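PDB 1EE8: MUTM (fpg) protein from Thermus thermophilus, which belongs to the formamidopyrimidine-DNA glycosylase family and combines an N-terminal domain, a helix-two-turn-helix domain and a zinc finger. Local coordinates for residues A[48-53]-A[116-121]. Sequence-based numbering, arbitrary orientation.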
ATOM      1  N   ASP A  48      13.737  14.459  -1.215  1.00 25.84           N
ATOM      2  CA  ASP A  48      13.437  15.879  -1.321  1.00 25.88           C
ATOM      3  C   ASP A  48      12.963  16.447   0.010  1.00 24.80           C
ATOM      4  O   ASP A  48      12.681  15.709   0.958  1.00 23.50           O
ATOM      5  CB  ASP A  48      12.354  16.127  -2.374  1.00 28.54           C
ATOM      6  CG  ASP A  48      12.750  15.635  -3.754  1.00 32.03           C
ATOM      7  OD1 ASP A  48      13.906  15.862  -4.166  1.00 32.81           O
ATOM      8  OD2 ASP A  48      11.893  15.026  -4.429  1.00 32.90           O
ATOM      9  N   ARG A  49      12.894  17.768   0.069  1.00 24.53           N
ATOM     10  CA  ARG A  49      12.428  18.460   1.257  1.00 24.62           C
ATOM     11  C   ARG A  49      11.523  19.587   0.821  1.00 24.66           C
ATOM     12  O   ARG A  49      11.854  20.357  -0.081  1.00 25.68           O
ATOM     13  CB  ARG A  49      13.587  19.060   2.061  1.00 25.03           C
ATOM     14  CG  ARG A  49      13.105  19.870   3.276  1.00 24.68           C
ATOM     15  CD  ARG A  49      14.224  20.696   3.906  1.00 25.90           C
ATOM     16  NE  ARG A  49      14.741  21.706   2.981  1.00 25.66           N
ATOM     17  CZ  ARG A  49      14.046  22.755   2.555  1.00 26.51           C
ATOM     18  NH1 ARG A  49      14.594  23.617   1.710  1.00 27.76           N
ATOM     19  NH2 ARG A  49      12.807  22.954   2.977  1.00 24.82           N
ATOM     20  N   ARG A  50      10.366  19.666   1.453  1.00 24.01           N
ATOM     21  CA  ARG A  50       9.416  20.723   1.181  1.00 25.33           C
ATOM     22  C   ARG A  50       9.088  21.191   2.589  1.00 24.25           C
ATOM     23  O   ARG A  50       8.562  20.421   3.398  1.00 22.72           O
ATOM     24  CB  ARG A  50       8.167  20.172   0.494  1.00 27.36           C
ATOM     25  CG  ARG A  50       7.215  21.247   0.007  1.00 31.11           C
ATOM     26  CD  ARG A  50       7.746  21.945  -1.233  1.00 34.02           C
ATOM     27  NE  ARG A  50       6.840  22.997  -1.696  1.00 36.77           N
ATOM     28  CZ  ARG A  50       6.801  24.233  -1.205  1.00 37.86           C
ATOM     29  NH1 ARG A  50       7.623  24.593  -0.227  1.00 37.99           N
ATOM     30  NH2 ARG A  50       5.934  25.111  -1.693  1.00 38.43           N
ATOM     31  N   GLY A  51       9.425  22.439   2.888  1.00 23.56           N
ATOM     32  CA  GLY A  51       9.182  22.959   4.221  1.00 22.79           C
ATOM     33  C   GLY A  51       9.952  22.101   5.210  1.00 22.41           C
ATOM     34  O   GLY A  51      11.172  21.931   5.090  1.00 22.71           O
ATOM     35  N   LYS A  52       9.236  21.542   6.175  1.00 21.07           N
ATOM     36  CA  LYS A  52       9.837  20.687   7.195  1.00 22.13           C
ATOM     37  C   LYS A  52       9.632  19.217   6.876  1.00 22.41           C
ATOM     38  O   LYS A  52       9.960  18.355   7.687  1.00 23.35           O
ATOM     39  CB  LYS A  52       9.220  20.977   8.561  1.00 20.92           C
ATOM     40  CG  LYS A  52       9.443  22.384   9.053  1.00 22.60           C
ATOM     41  CD  LYS A  52       8.709  22.625  10.350  1.00 22.21           C
ATOM     42  CE  LYS A  52       8.821  24.077  10.769  1.00 24.35           C
ATOM     43  NZ  LYS A  52       7.894  24.388  11.889  1.00 25.92           N
ATOM     44  N   PHE A  53       9.082  18.926   5.703  1.00 22.65           N
ATOM     45  CA  PHE A  53       8.845  17.541   5.321  1.00 23.62           C
ATOM     46  C   PHE A  53       9.998  16.945   4.546  1.00 24.02           C
ATOM     47  O   PHE A  53      10.656  17.620   3.754  1.00 24.18           O
ATOM     48  CB  PHE A  53       7.595  17.398   4.447  1.00 22.49           C
ATOM     49  CG  PHE A  53       6.319  17.758   5.137  1.00 24.47           C
ATOM     50  CD1 PHE A  53       5.797  19.043   5.031  1.00 23.31           C
ATOM     51  CD2 PHE A  53       5.610  16.800   5.862  1.00 23.74           C
ATOM     52  CE1 PHE A  53       4.587  19.366   5.630  1.00 23.63           C
ATOM     53  CE2 PHE A  53       4.399  17.117   6.467  1.00 22.93           C
ATOM     54  CZ  PHE A  53       3.888  18.395   6.350  1.00 22.94           C
ATOM     55  N   PRO A 116      -2.395  17.941   3.581  1.00 36.37           N
ATOM     56  CA  PRO A 116      -2.714  19.222   2.940  1.00 36.53           C
ATOM     57  C   PRO A 116      -1.728  20.369   3.168  1.00 36.27           C
ATOM     58  O   PRO A 116      -1.545  21.208   2.287  1.00 36.85           O
ATOM     59  CB  PRO A 116      -4.123  19.527   3.455  1.00 36.38           C
ATOM     60  CG  PRO A 116      -4.171  18.815   4.767  1.00 36.64           C
ATOM     61  CD  PRO A 116      -3.493  17.511   4.465  1.00 35.78           C
ATOM     62  N   LEU A 117      -1.094  20.411   4.335  1.00 36.55           N
ATOM     63  CA  LEU A 117      -0.125  21.470   4.614  1.00 36.54           C
ATOM     64  C   LEU A 117       0.917  21.474   3.505  1.00 37.31           C
ATOM     65  O   LEU A 117       1.380  22.522   3.058  1.00 37.59           O
ATOM     66  CB  LEU A 117       0.569  21.235   5.960  1.00 35.66           C
ATOM     67  CG  LEU A 117       1.744  22.178   6.270  1.00 35.18           C
ATOM     68  CD1 LEU A 117       1.259  23.620   6.268  1.00 33.54           C
ATOM     69  CD2 LEU A 117       2.363  21.825   7.618  1.00 34.00           C
ATOM     70  N   LEU A 118       1.267  20.276   3.059  1.00 36.94           N
ATOM     71  CA  LEU A 118       2.255  20.097   2.015  1.00 37.62           C
ATOM     72  C   LEU A 118       1.808  20.730   0.692  1.00 38.10           C
ATOM     73  O   LEU A 118       2.633  21.039  -0.172  1.00 37.43           O
ATOM     74  CB  LEU A 118       2.507  18.599   1.840  1.00 36.62           C
ATOM     75  CG  LEU A 118       3.764  18.126   1.126  1.00 35.98           C
ATOM     76  CD1 LEU A 118       4.980  18.868   1.648  1.00 34.60           C
ATOM     77  CD2 LEU A 118       3.898  16.625   1.342  1.00 34.51           C
ATOM     78  N   LEU A 119       0.502  20.937   0.548  1.00 38.09           N
ATOM     79  CA  LEU A 119      -0.055  21.521  -0.669  1.00 38.29           C
ATOM     80  C   LEU A 119      -0.133  23.042  -0.658  1.00 37.99           C
ATOM     81  O   LEU A 119      -0.159  23.669  -1.714  1.00 39.28           O
ATOM     82  CB  LEU A 119      -1.453  20.957  -0.929  1.00 39.03           C
ATOM     83  CG  LEU A 119      -1.530  19.500  -1.382  1.00 39.44           C
ATOM     84  CD1 LEU A 119      -2.985  19.073  -1.465  1.00 39.14           C
ATOM     85  CD2 LEU A 119      -0.839  19.348  -2.728  1.00 39.51           C
ATOM     86  N   ARG A 120      -0.179  23.636   0.528  1.00 36.49           N
ATOM     87  CA  ARG A 120      -0.275  25.083   0.632  1.00 36.09           C
ATOM     88  C   ARG A 120       1.023  25.780   1.049  1.00 35.84           C
ATOM     89  O   ARG A 120       1.070  27.005   1.122  1.00 36.54           O
ATOM     90  CB  ARG A 120      -1.385  25.463   1.613  1.00 35.74           C
ATOM     91  CG  ARG A 120      -1.199  24.919   3.014  1.00 35.24           C
ATOM     92  CD  ARG A 120      -2.036  25.711   3.998  1.00 35.93           C
ATOM     93  NE  ARG A 120      -1.873  25.258   5.376  1.00 36.90           N
ATOM     94  CZ  ARG A 120      -2.421  24.153   5.874  1.00 37.38           C
ATOM     95  NH1 ARG A 120      -2.212  23.824   7.142  1.00 38.17           N
ATOM     96  NH2 ARG A 120      -3.182  23.381   5.111  1.00 36.35           N
ATOM     97  N   LEU A 121       2.069  25.012   1.333  1.00 35.11           N
ATOM     98  CA  LEU A 121       3.340  25.610   1.740  1.00 35.23           C
ATOM     99  C   LEU A 121       3.758  26.730   0.795  1.00 35.27           C
ATOM    100  O   LEU A 121       3.612  26.617  -0.422  1.00 35.57           O
ATOM    101  CB  LEU A 121       4.443  24.550   1.783  1.00 34.14           C
ATOM    102  CG  LEU A 121       4.376  23.519   2.915  1.00 34.08           C
ATOM    103  CD1 LEU A 121       5.496  22.504   2.733  1.00 33.76           C
ATOM    104  CD2 LEU A 121       4.485  24.218   4.265  1.00 33.00           C
TER
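F53 and L121 carry much of the apolar contact between the hairpin turn and the short helix 117-120, with L117 and L118 joining them around the ring. Two leucine methyls lie near the plane of the F53 ring, at its edge: L121 CD1, 4.2 Å from F53 CD1, and L117 CD2, 3.9 Å from F53 CE1. L118 CD1 comes in obliquely, 3.5 Å from F53 CD1, and the same methyl packs against R50 CB at 3.6 Å, so one leucine branch touches both the first and the last residue of the turn. F53 CB points toward the helix, and with CG anti to the carbonyl carbon (chi1 -65°) the ring sits among the leucines.

The aliphatic part of R50 extends this apolar surface, its CG resting 3.5 Å from L121 CD1. R50 and L121 run past each other in opposite directions; a bend at chi2 (74°) turns the arginine chain so that one face of its guanidinium meets L121 CB near the rim. R50 NH2 also comes within 3.0 Å of L121 O, just beyond the helix. The charged end is held mainly from the following residues, by a salt bridge from NH1 to E124 and a hydrogen bond from NH2 to G122 O.

From the strand just before the turn, R49 NH2 donates to a lone pair of G51 O, in the carbonyl plane, at 2.9 Å, and also pairs with E124, which accepts the G51 backbone N-H as well. E124 thus links three consecutive residues of the hairpin.

R50 to F53 form a type II' beta turn, with G51 at its positive-phi position, joining antiparallel strands 42-50 and 53-58: a tight two-residue beta-hairpin of the N-terminal domain, packed against the short helix that comes after sheet strand 103-108.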